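PDB 4KHB: uncharacterized protein SPT16D from Chaetomium thermophilum var. thermophilum, which is the Spt16 dimerisation-domain part of a FACT complex subunit, which probably acts as a histone chaperone that reorganises nucleosomes during transcription, replication and DNA repair. Local coordinates for residues Gln17-Val22 against Thr35-Ile40. Residues are numbered along the deposited sequence; the frame is centred on the assembly and turned at random.
Sequences QLPPKV and TIVLPI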
ATOM      1  N   GLN A  17      10.350  11.922  -6.897  1.00 28.85           N
ATOM      2  CA  GLN A  17      11.449  11.976  -5.940  1.00 28.24           C
ATOM      3  C   GLN A  17      11.662  10.636  -5.250  1.00 26.76           C
ATOM      4  O   GLN A  17      12.607  10.473  -4.479  1.00 31.48           O
ATOM      5  CB  GLN A  17      11.218  13.064  -4.888  1.00 30.07           C
ATOM      6  CG  GLN A  17      10.456  14.274  -5.373  1.00 28.63           C
ATOM      7  CD  GLN A  17      10.234  15.288  -4.268  1.00 28.28           C
ATOM      8  OE1 GLN A  17       9.243  15.223  -3.544  1.00 25.34           O
ATOM      9  NE2 GLN A  17      11.157  16.230  -4.134  1.00 37.57           N
ATOM     10  N   LEU A  18      10.770   9.687  -5.517  1.00 26.02           N
ATOM     11  CA  LEU A  18      10.916   8.342  -4.979  1.00 28.18           C
ATOM     12  C   LEU A  18      12.087   7.639  -5.661  1.00 30.62           C
ATOM     13  O   LEU A  18      12.272   7.768  -6.874  1.00 30.56           O
ATOM     14  CB  LEU A  18       9.617   7.547  -5.151  1.00 21.48           C
ATOM     15  CG  LEU A  18       8.511   7.910  -4.156  1.00 25.78           C
ATOM     16  CD1 LEU A  18       7.140   7.414  -4.604  1.00 27.05           C
ATOM     17  CD2 LEU A  18       8.853   7.361  -2.785  1.00 25.79           C
ATOM     18  N   PRO A  19      12.891   6.900  -4.878  1.00 29.37           N
ATOM     19  CA  PRO A  19      14.037   6.145  -5.405  1.00 24.72           C
ATOM     20  C   PRO A  19      13.588   5.124  -6.448  1.00 25.53           C
ATOM     21  O   PRO A  19      12.601   4.428  -6.221  1.00 25.14           O
ATOM     22  CB  PRO A  19      14.601   5.429  -4.171  1.00 21.93           C
ATOM     23  CG  PRO A  19      13.951   6.048  -2.984  1.00 22.05           C
ATOM     24  CD  PRO A  19      12.720   6.761  -3.421  1.00 22.87           C
ATOM     25  N   PRO A  20      14.295   5.049  -7.589  1.00 36.62           N
ATOM     26  CA  PRO A  20      13.861   4.243  -8.739  1.00 28.99           C
ATOM     27  C   PRO A  20      13.664   2.754  -8.449  1.00 30.64           C
ATOM     28  O   PRO A  20      12.868   2.113  -9.139  1.00 35.26           O
ATOM     29  CB  PRO A  20      15.001   4.437  -9.748  1.00 30.68           C
ATOM     30  CG  PRO A  20      15.568   5.766  -9.403  1.00 29.79           C
ATOM     31  CD  PRO A  20      15.505   5.829  -7.900  1.00 29.07           C
ATOM     32  N   LYS A  21      14.364   2.214  -7.455  1.00 28.69           N
ATOM     33  CA  LYS A  21      14.238   0.798  -7.121  1.00 33.43           C
ATOM     34  C   LYS A  21      12.917   0.491  -6.418  1.00 37.32           C
ATOM     35  O   LYS A  21      12.626  -0.666  -6.103  1.00 35.66           O
ATOM     36  CB  LYS A  21      15.418   0.319  -6.270  1.00 34.86           C
ATOM     37  CG  LYS A  21      16.742   0.235  -7.004  1.00 49.26           C
ATOM     38  CD  LYS A  21      17.757  -0.504  -6.150  1.00 58.62           C
ATOM     39  CE  LYS A  21      18.997  -0.849  -6.945  1.00 59.70           C
ATOM     40  NZ  LYS A  21      19.228  -2.319  -6.881  1.00 57.36           N
ATOM     41  N   VAL A  22      12.130   1.533  -6.166  1.00 32.37           N
ATOM     42  CA  VAL A  22      10.768   1.388  -5.662  1.00 29.84           C
ATOM     43  C   VAL A  22       9.915   0.482  -6.554  1.00 30.40           C
ATOM     44  O   VAL A  22       9.042  -0.243  -6.068  1.00 28.78           O
ATOM     45  CB  VAL A  22      10.103   2.786  -5.500  1.00 23.43           C
ATOM     46  CG1 VAL A  22       8.680   2.802  -6.029  1.00 29.95           C
ATOM     47  CG2 VAL A  22      10.171   3.257  -4.054  1.00 20.71           C
ATOM     48  N   THR A  35      14.345   8.684   5.136  1.00 15.39           N
ATOM     49  CA  THR A  35      13.077   8.017   4.889  1.00 16.93           C
ATOM     50  C   THR A  35      13.299   6.564   4.482  1.00 17.26           C
ATOM     51  O   THR A  35      14.265   6.239   3.782  1.00 17.65           O
ATOM     52  CB  THR A  35      12.297   8.749   3.767  1.00 16.80           C
ATOM     53  OG1 THR A  35      12.063  10.113   4.144  1.00 21.20           O
ATOM     54  CG2 THR A  35      10.968   8.066   3.480  1.00 16.29           C
ATOM     55  N   ILE A  36      12.404   5.692   4.939  1.00 11.20           N
ATOM     56  CA  ILE A  36      12.324   4.328   4.438  1.00 16.52           C
ATOM     57  C   ILE A  36      11.035   4.196   3.628  1.00 16.74           C
ATOM     58  O   ILE A  36      10.038   4.862   3.921  1.00 15.42           O
ATOM     59  CB  ILE A  36      12.382   3.276   5.576  1.00 13.48           C
ATOM     60  CG1 ILE A  36      11.059   3.218   6.344  1.00 13.11           C
ATOM     61  CG2 ILE A  36      13.526   3.588   6.528  1.00 15.92           C
ATOM     62  CD1 ILE A  36      10.978   2.067   7.339  1.00 16.12           C
ATOM     63  N   VAL A  37      11.061   3.352   2.601  1.00 13.35           N
ATOM     64  CA  VAL A  37       9.903   3.166   1.734  1.00 13.78           C
ATOM     65  C   VAL A  37       9.443   1.719   1.784  1.00 16.58           C
ATOM     66  O   VAL A  37      10.170   0.812   1.380  1.00 17.14           O
ATOM     67  CB  VAL A  37      10.205   3.559   0.272  1.00 15.80           C
ATOM     68  CG1 VAL A  37       8.956   3.409  -0.581  1.00 11.18           C
ATOM     69  CG2 VAL A  37      10.740   4.977   0.195  1.00  9.50           C
ATOM     70  N   LEU A  38       8.233   1.506   2.290  1.00 10.24           N
ATOM     71  CA  LEU A  38       7.730   0.158   2.494  1.00 11.55           C
ATOM     72  C   LEU A  38       6.682  -0.206   1.449  1.00 13.48           C
ATOM     73  O   LEU A  38       5.785   0.586   1.155  1.00 10.51           O
ATOM     74  CB  LEU A  38       7.167   0.014   3.910  1.00  8.15           C
ATOM     75  CG  LEU A  38       8.129   0.513   4.990  1.00 16.41           C
ATOM     76  CD1 LEU A  38       7.517   0.462   6.377  1.00 10.16           C
ATOM     77  CD2 LEU A  38       9.415  -0.292   4.947  1.00 15.57           C
ATOM     78  N   PRO A  39       6.798  -1.415   0.886  1.00 13.91           N
ATOM     79  CA  PRO A  39       5.877  -1.888  -0.151  1.00 13.87           C
ATOM     80  C   PRO A  39       4.588  -2.436   0.455  1.00 12.18           C
ATOM     81  O   PRO A  39       4.598  -3.496   1.083  1.00 12.22           O
ATOM     82  CB  PRO A  39       6.673  -3.005  -0.830  1.00 16.71           C
ATOM     83  CG  PRO A  39       7.571  -3.535   0.249  1.00 14.10           C
ATOM     84  CD  PRO A  39       7.908  -2.359   1.127  1.00 17.12           C
ATOM     85  N   ILE A  40       3.493  -1.707   0.277  1.00 13.28           N
ATOM     86  CA  ILE A  40       2.210  -2.128   0.826  1.00 12.02           C
ATOM     87  C   ILE A  40       1.149  -2.239  -0.264  1.00 10.52           C
ATOM     88  O   ILE A  40       0.664  -1.228  -0.784  1.00 12.66           O
ATOM     89  CB  ILE A  40       1.724  -1.165   1.932  1.00 10.49           C
ATOM     90  CG1 ILE A  40       2.780  -1.048   3.036  1.00 10.78           C
ATOM     91  CG2 ILE A  40       0.404  -1.637   2.525  1.00  6.61           C
ATOM     92  CD1 ILE A  40       2.451  -0.027   4.114  1.00  7.18           C
TER
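Val37 meets Leu18, Pro19 and Val22 where the loop before strand 28-30 crosses one face of a sheet of this PH-like domain, the antiparallel sheet that includes strands 28-30, 35-40 and 43-48. Val37 sits on the middle one of these strands, its backbone hydrogen-bonded to that of Val28, and its side chain is directed at the loop; neighbouring Leu38 instead packs on Leu96 and Phe98 of the second sheet. From Val37 CB, which lies 4.3 Å from Val22 CG2, the side chain forks into two methyls with separate partners. CG1, anti to the backbone N (chi1 -177°), runs to Val22 CG2 at 3.7 Å, the tightest touch between the two segments, and there the two valine side chains cross at about a right angle. CG2, anti to the carbonyl carbon, takes the other branch toward the proline and leucine. It reaches Leu18 CD2 at 4.3 Å and Pro19 CD at 4.5 Å, a looser pair of contacts in which the methyl lies over the gap between those two atoms. Pro44 on the adjoining strand touches both Val22 and Val37, while Tyr12 packs on Leu18 and Pro19 from earlier in the chain. The contact is wholly apolar and small, burying 109 Å² in all. Within the loop, a 3-10 turn presents Val22 to the strand: Val22 N donates to Pro19 O at 2.9 Å.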